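Local coordinates for putative glucoamylase (Bacteroides uniformis, PDB 4GL3), which is a putative glucoamylase that probably hydrolyses glycosidic bonds in glucose-containing polymers, at residues 136-141 / 401-406; 305-310 / 361-366. All blocks are in the same frame, centred on the assembly; numbering follows the deposited sequence.

Contacts 1 and 2 lie on opposite sides of the chain's centre, each about 17 Å from it; their own centres are 34 Å apart, and the nearest atoms stay about 23 Å from each other. Along the chain, 305-310 and 361-366 fall inside the long loop closed by 136-141 and 401-406. Contact 1 is a surface join between the end of helix 124-140 and the loop leading into helix 404-412. Contact 2 is buried and joins two short strand-bearing loops. It is the one beside a bound ligand, a di(hydroxyethyl)ether about 5 Å from the side chain of D307.

Contact 1: 136-141 / 401-406; sequences AAHQYF and MSHPDV
Q139 reaches from the C-terminal end of helix 124-140 to the loop before helix 404-412 and gives S402 the hydrogen bond that crosses the contact. Its NE2 donates to S402 OG over 2.9 Å, nearly straight at 168°, and the hydroxyl lies almost in the amide plane. CG of Q139, placed by chi1, lies 3.4 Å from S402 OG, and the bend at chi2 carries the amide beyond it, so the hydroxyl sits against both the amide and the aliphatic stem. S402 OG also hydrogen-bonds the backbone O of L399, one turn back near the end of helix 395-401. The other end of the same amide approaches H403: Q139 OE1 lies 3.6 Å from H403 CD2, the two side chains crossing at about a right angle with amide and ring planes 61° apart. The helix-rich chain and its six-hairpin clan are consistent with an (alpha/alpha)6 barrel, and this contact joins ends of its helices at the protein surface. In the second shell, H138 fixes the rotation of the Q139 amide: its ND1 donates to Q139 OE1 over 2.9 Å, with the oxygen in the imidazole plane and the donor in the carbonyl plane. H138 ND1 stays 4.2 Å from H403 CD2, and the two imidazoles meet obliquely, with centroids 5.6 Å apart. H403 is itself an N-cap. With CG anti to its backbone N (chi1 -164°), its ring turns so that ND1 accepts from D405 N over 3.1 Å, satisfying an amide of the first helical turn. W159 of helix 146-161 meets the H403 ring edge-to-face and donates through NE1 to D405 OD2, while R152 and I155 of that helix touch H138.

Contact 2: 305-310 / 361-366; sequences ASDGDK and FKDAFN
D363 OD2 accepts the backbone N-H of D307 over 2.9 Å, at 155°, and the donor arrives nearly along the oxygen's C-O axis. The same oxygen sits beside the CB atoms that flank this amide, 3.3 Å from S306 CB and 3.5 Å from D307 CB. D363 carries CG anti to its own backbone N (chi1 -162°), which extends the carboxylate toward 305-310. The D307 side chain crosses that of D363 at about a right angle, with D307 OD2 4.3 Å from D363 OD2. Any repulsion between these acids is probably eased at D307, whose OD2 receives a salt bridge from R44 and a hydrogen bond from S375. A bound di(hydroxyethyl)ether, probably a crystallisation additive, lies about 5 Å from the D307 side chain and is no evidence of a substrate site. Next along the chain, the methyl of A364 rests against the hydrogen-bonded pair S306 OG and D307 O, its CB 3.4 Å from that carbonyl oxygen. S306 OG donates to D307 O over 2.8 Å, closing onto the carbonyl of the following residue, and it also hydrogen-bonds T325. At the far end, N366 ND2 donates to D309 OD1 over 3.0 Å from above the carboxylate plane, and the amide stands 83° to that carboxylate. The opposite end of this amide, OD1, accepts from the backbone N of E369 within the hairpin turn. The weakly bonded strand 305-306 pairs with 313-314, and strand 365-366 with 371-372. One side-chain-to-backbone bond and one side-chain pair join these two-stranded antiparallel units, with W371 of strand 371-372 packed against D309, A364 and N366, and L355 of helix 352-355 touching F361 and F365.

Contact 1: 136-141 / 401-406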
# COMPACT_ATOMS: atom_id res chain seq x y z
N ALA A 136 2.86 2.99 -12.62
CA ALA A 136 2.76 4.44 -12.46
C ALA A 136 4.05 5.10 -12.95
O ALA A 136 3.99 6.05 -13.73
CB ALA A 136 2.47 4.83 -10.99
N ALA A 137 5.20 4.59 -12.54
CA ALA A 137 6.49 5.19 -12.98
C ALA A 137 6.66 5.10 -14.50
O ALA A 137 7.10 6.05 -15.13
CB ALA A 137 7.67 4.55 -12.24
N HIS A 138 6.29 3.97 -15.10
CA HIS A 138 6.29 3.82 -16.57
C HIS A 138 5.49 4.93 -17.27
O HIS A 138 5.89 5.43 -18.30
CB HIS A 138 5.73 2.43 -16.99
CG HIS A 138 5.84 2.15 -18.45
ND1 HIS A 138 4.89 2.56 -19.36
CD2 HIS A 138 6.79 1.49 -19.17
CE1 HIS A 138 5.26 2.21 -20.58
NE2 HIS A 138 6.41 1.56 -20.50
N GLN A 139 4.37 5.32 -16.69
CA GLN A 139 3.51 6.34 -17.26
C GLN A 139 3.96 7.74 -16.92
O GLN A 139 3.47 8.69 -17.54
CB GLN A 139 2.06 6.12 -16.80
CG GLN A 139 1.51 4.77 -17.24
CD GLN A 139 1.48 4.61 -18.76
OE1 GLN A 139 2.34 3.94 -19.35
NE2 GLN A 139 0.52 5.27 -19.40
N TYR A 140 4.87 7.90 -15.96
CA TYR A 140 5.36 9.25 -15.57
C TYR A 140 6.65 9.65 -16.29
O TYR A 140 6.78 10.78 -16.76
CB TYR A 140 5.64 9.29 -14.07
CG TYR A 140 6.13 10.64 -13.57
CD1 TYR A 140 5.25 11.73 -13.43
CD2 TYR A 140 7.46 10.84 -13.23
CE1 TYR A 140 5.69 12.96 -12.97
CE2 TYR A 140 7.91 12.07 -12.78
CZ TYR A 140 7.02 13.11 -12.64
OH TYR A 140 7.47 14.29 -12.22
N PHE A 141 7.63 8.74 -16.33
CA PHE A 141 8.95 9.02 -16.95
C PHE A 141 8.96 8.86 -18.47
O PHE A 141 9.58 7.94 -19.01
CB PHE A 141 10.03 8.13 -16.32
CG PHE A 141 10.28 8.45 -14.88
CD1 PHE A 141 11.01 9.55 -14.52
CD2 PHE A 141 9.73 7.68 -13.90
CE1 PHE A 141 11.19 9.88 -13.20
CE2 PHE A 141 9.93 7.97 -12.57
CZ PHE A 141 10.69 9.07 -12.22
N MSE A 401 -3.93 4.61 -13.72
CA MSE A 401 -5.15 4.33 -14.45
C MSE A 401 -4.97 4.62 -15.96
O MSE A 401 -5.77 4.15 -16.78
CB MSE A 401 -6.32 5.15 -13.90
CG MSE A 401 -6.70 4.82 -12.48
SE MSE A 401 -7.32 2.99 -12.24
CE MSE A 401 -9.16 3.19 -12.75
N SER A 402 -3.93 5.39 -16.32
CA SER A 402 -3.63 5.63 -17.72
C SER A 402 -2.95 4.45 -18.41
O SER A 402 -2.80 4.49 -19.62
CB SER A 402 -2.73 6.89 -17.92
OG SER A 402 -1.36 6.56 -17.62
N HIS A 403 -2.46 3.46 -17.68
CA HIS A 403 -1.72 2.38 -18.33
C HIS A 403 -2.66 1.49 -19.17
O HIS A 403 -3.63 0.97 -18.66
CB HIS A 403 -0.99 1.53 -17.30
CG HIS A 403 0.06 0.66 -17.89
ND1 HIS A 403 -0.23 -0.49 -18.62
CD2 HIS A 403 1.41 0.76 -17.89
CE1 HIS A 403 0.90 -1.05 -19.02
NE2 HIS A 403 1.91 -0.31 -18.59
N PRO A 404 -2.37 1.32 -20.46
CA PRO A 404 -3.31 0.59 -21.30
C PRO A 404 -3.56 -0.88 -20.92
O PRO A 404 -4.63 -1.41 -21.24
CB PRO A 404 -2.68 0.67 -22.69
CG PRO A 404 -1.23 0.86 -22.44
CD PRO A 404 -1.21 1.78 -21.24
N ASP A 405 -2.61 -1.55 -20.29
CA ASP A 405 -2.86 -2.92 -19.85
C ASP A 405 -3.82 -2.92 -18.61
O ASP A 405 -4.69 -3.79 -18.49
CB ASP A 405 -1.57 -3.66 -19.53
CG ASP A 405 -0.74 -4.02 -20.75
OD1 ASP A 405 -1.29 -4.20 -21.84
OD2 ASP A 405 0.48 -4.14 -20.60
N VAL A 406 -3.67 -1.93 -17.72
CA VAL A 406 -4.53 -1.79 -16.53
C VAL A 406 -5.98 -1.57 -17.04
O VAL A 406 -6.92 -2.25 -16.61
CB VAL A 406 -4.08 -0.67 -15.58
CG1 VAL A 406 -5.13 -0.37 -14.52
CG2 VAL A 406 -2.73 -0.99 -14.93

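Contact 2: 305-310 / 361-366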
# COMPACT_ATOMS: atom_id res chain seq x y z
N ALA A 305 -3.03 -2.44 11.21
CA ALA A 305 -1.83 -3.21 11.56
C ALA A 305 -0.63 -2.29 11.78
O ALA A 305 -0.33 -1.42 10.94
CB ALA A 305 -1.49 -4.28 10.48
N SER A 306 0.08 -2.53 12.87
CA SER A 306 1.28 -1.76 13.17
C SER A 306 2.01 -2.32 14.38
O SER A 306 1.52 -3.24 15.04
CB SER A 306 0.84 -0.31 13.48
OG SER A 306 0.17 -0.22 14.71
N ASP A 307 3.15 -1.69 14.72
CA ASP A 307 3.77 -1.92 16.01
C ASP A 307 2.80 -1.54 17.14
O ASP A 307 1.82 -0.79 16.94
CB ASP A 307 5.09 -1.13 16.14
CG ASP A 307 6.25 -1.75 15.36
OD1 ASP A 307 6.12 -2.85 14.77
OD2 ASP A 307 7.33 -1.11 15.35
N GLY A 308 3.08 -2.07 18.32
CA GLY A 308 2.26 -1.88 19.48
C GLY A 308 3.06 -2.05 20.75
O GLY A 308 4.13 -2.65 20.74
N ASP A 309 2.54 -1.54 21.85
CA ASP A 309 3.22 -1.66 23.12
C ASP A 309 3.46 -3.11 23.56
O ASP A 309 4.40 -3.37 24.28
CB ASP A 309 2.50 -0.87 24.22
CG ASP A 309 1.02 -1.26 24.36
OD1 ASP A 309 0.25 -1.14 23.38
OD2 ASP A 309 0.62 -1.66 25.47
N LYS A 310 2.64 -4.05 23.10
CA LYS A 310 2.83 -5.46 23.43
C LYS A 310 3.36 -6.25 22.23
O LYS A 310 3.46 -7.46 22.27
CB LYS A 310 1.48 -6.07 23.83
CG LYS A 310 0.78 -5.41 25.03
CD LYS A 310 1.59 -5.53 26.32
CE LYS A 310 0.68 -5.80 27.52
NZ LYS A 310 1.22 -5.21 28.78
N PHE A 361 5.61 11.07 11.39
CA PHE A 361 4.91 10.45 12.49
C PHE A 361 5.47 9.06 12.69
O PHE A 361 5.55 8.25 11.75
CB PHE A 361 3.39 10.35 12.24
CG PHE A 361 2.71 11.68 12.10
CD1 PHE A 361 2.59 12.53 13.19
CD2 PHE A 361 2.20 12.08 10.88
CE1 PHE A 361 1.98 13.77 13.05
CE2 PHE A 361 1.58 13.32 10.73
CZ PHE A 361 1.46 14.15 11.82
N LYS A 362 5.76 8.77 13.95
CA LYS A 362 6.18 7.44 14.32
C LYS A 362 4.99 6.47 14.18
O LYS A 362 3.82 6.87 13.96
CB LYS A 362 6.75 7.46 15.74
CG LYS A 362 8.10 8.16 15.84
CD LYS A 362 8.28 8.66 17.28
CE LYS A 362 9.46 9.58 17.44
NZ LYS A 362 9.56 9.87 18.88
N ASP A 363 5.29 5.18 14.25
CA ASP A 363 4.37 4.19 13.71
C ASP A 363 3.02 4.09 14.39
O ASP A 363 2.03 3.79 13.72
CB ASP A 363 5.00 2.82 13.77
CG ASP A 363 4.30 1.84 12.87
OD1 ASP A 363 4.10 2.16 11.66
OD2 ASP A 363 4.01 0.72 13.35
N ALA A 364 2.99 4.28 15.70
CA ALA A 364 1.81 4.03 16.51
C ALA A 364 2.04 4.55 17.92
O ALA A 364 3.18 4.84 18.34
CB ALA A 364 1.47 2.52 16.55
N PHE A 365 0.94 4.64 18.65
CA PHE A 365 0.97 5.05 20.05
C PHE A 365 -0.21 4.48 20.81
O PHE A 365 -1.24 4.09 20.23
CB PHE A 365 1.02 6.60 20.22
CG PHE A 365 -0.21 7.32 19.70
CD1 PHE A 365 -0.32 7.65 18.34
CD2 PHE A 365 -1.27 7.64 20.55
CE1 PHE A 365 -1.45 8.30 17.86
CE2 PHE A 365 -2.39 8.25 20.06
CZ PHE A 365 -2.50 8.57 18.72
N ASN A 366 -0.04 4.43 22.12
CA ASN A 366 -1.05 3.95 23.06
C ASN A 366 -1.10 4.90 24.24
O ASN A 366 -0.26 4.82 25.14
CB ASN A 366 -0.72 2.53 23.53
CG ASN A 366 -1.77 1.95 24.47
OD1 ASN A 366 -2.39 2.67 25.28
ND2 ASN A 366 -1.98 0.64 24.38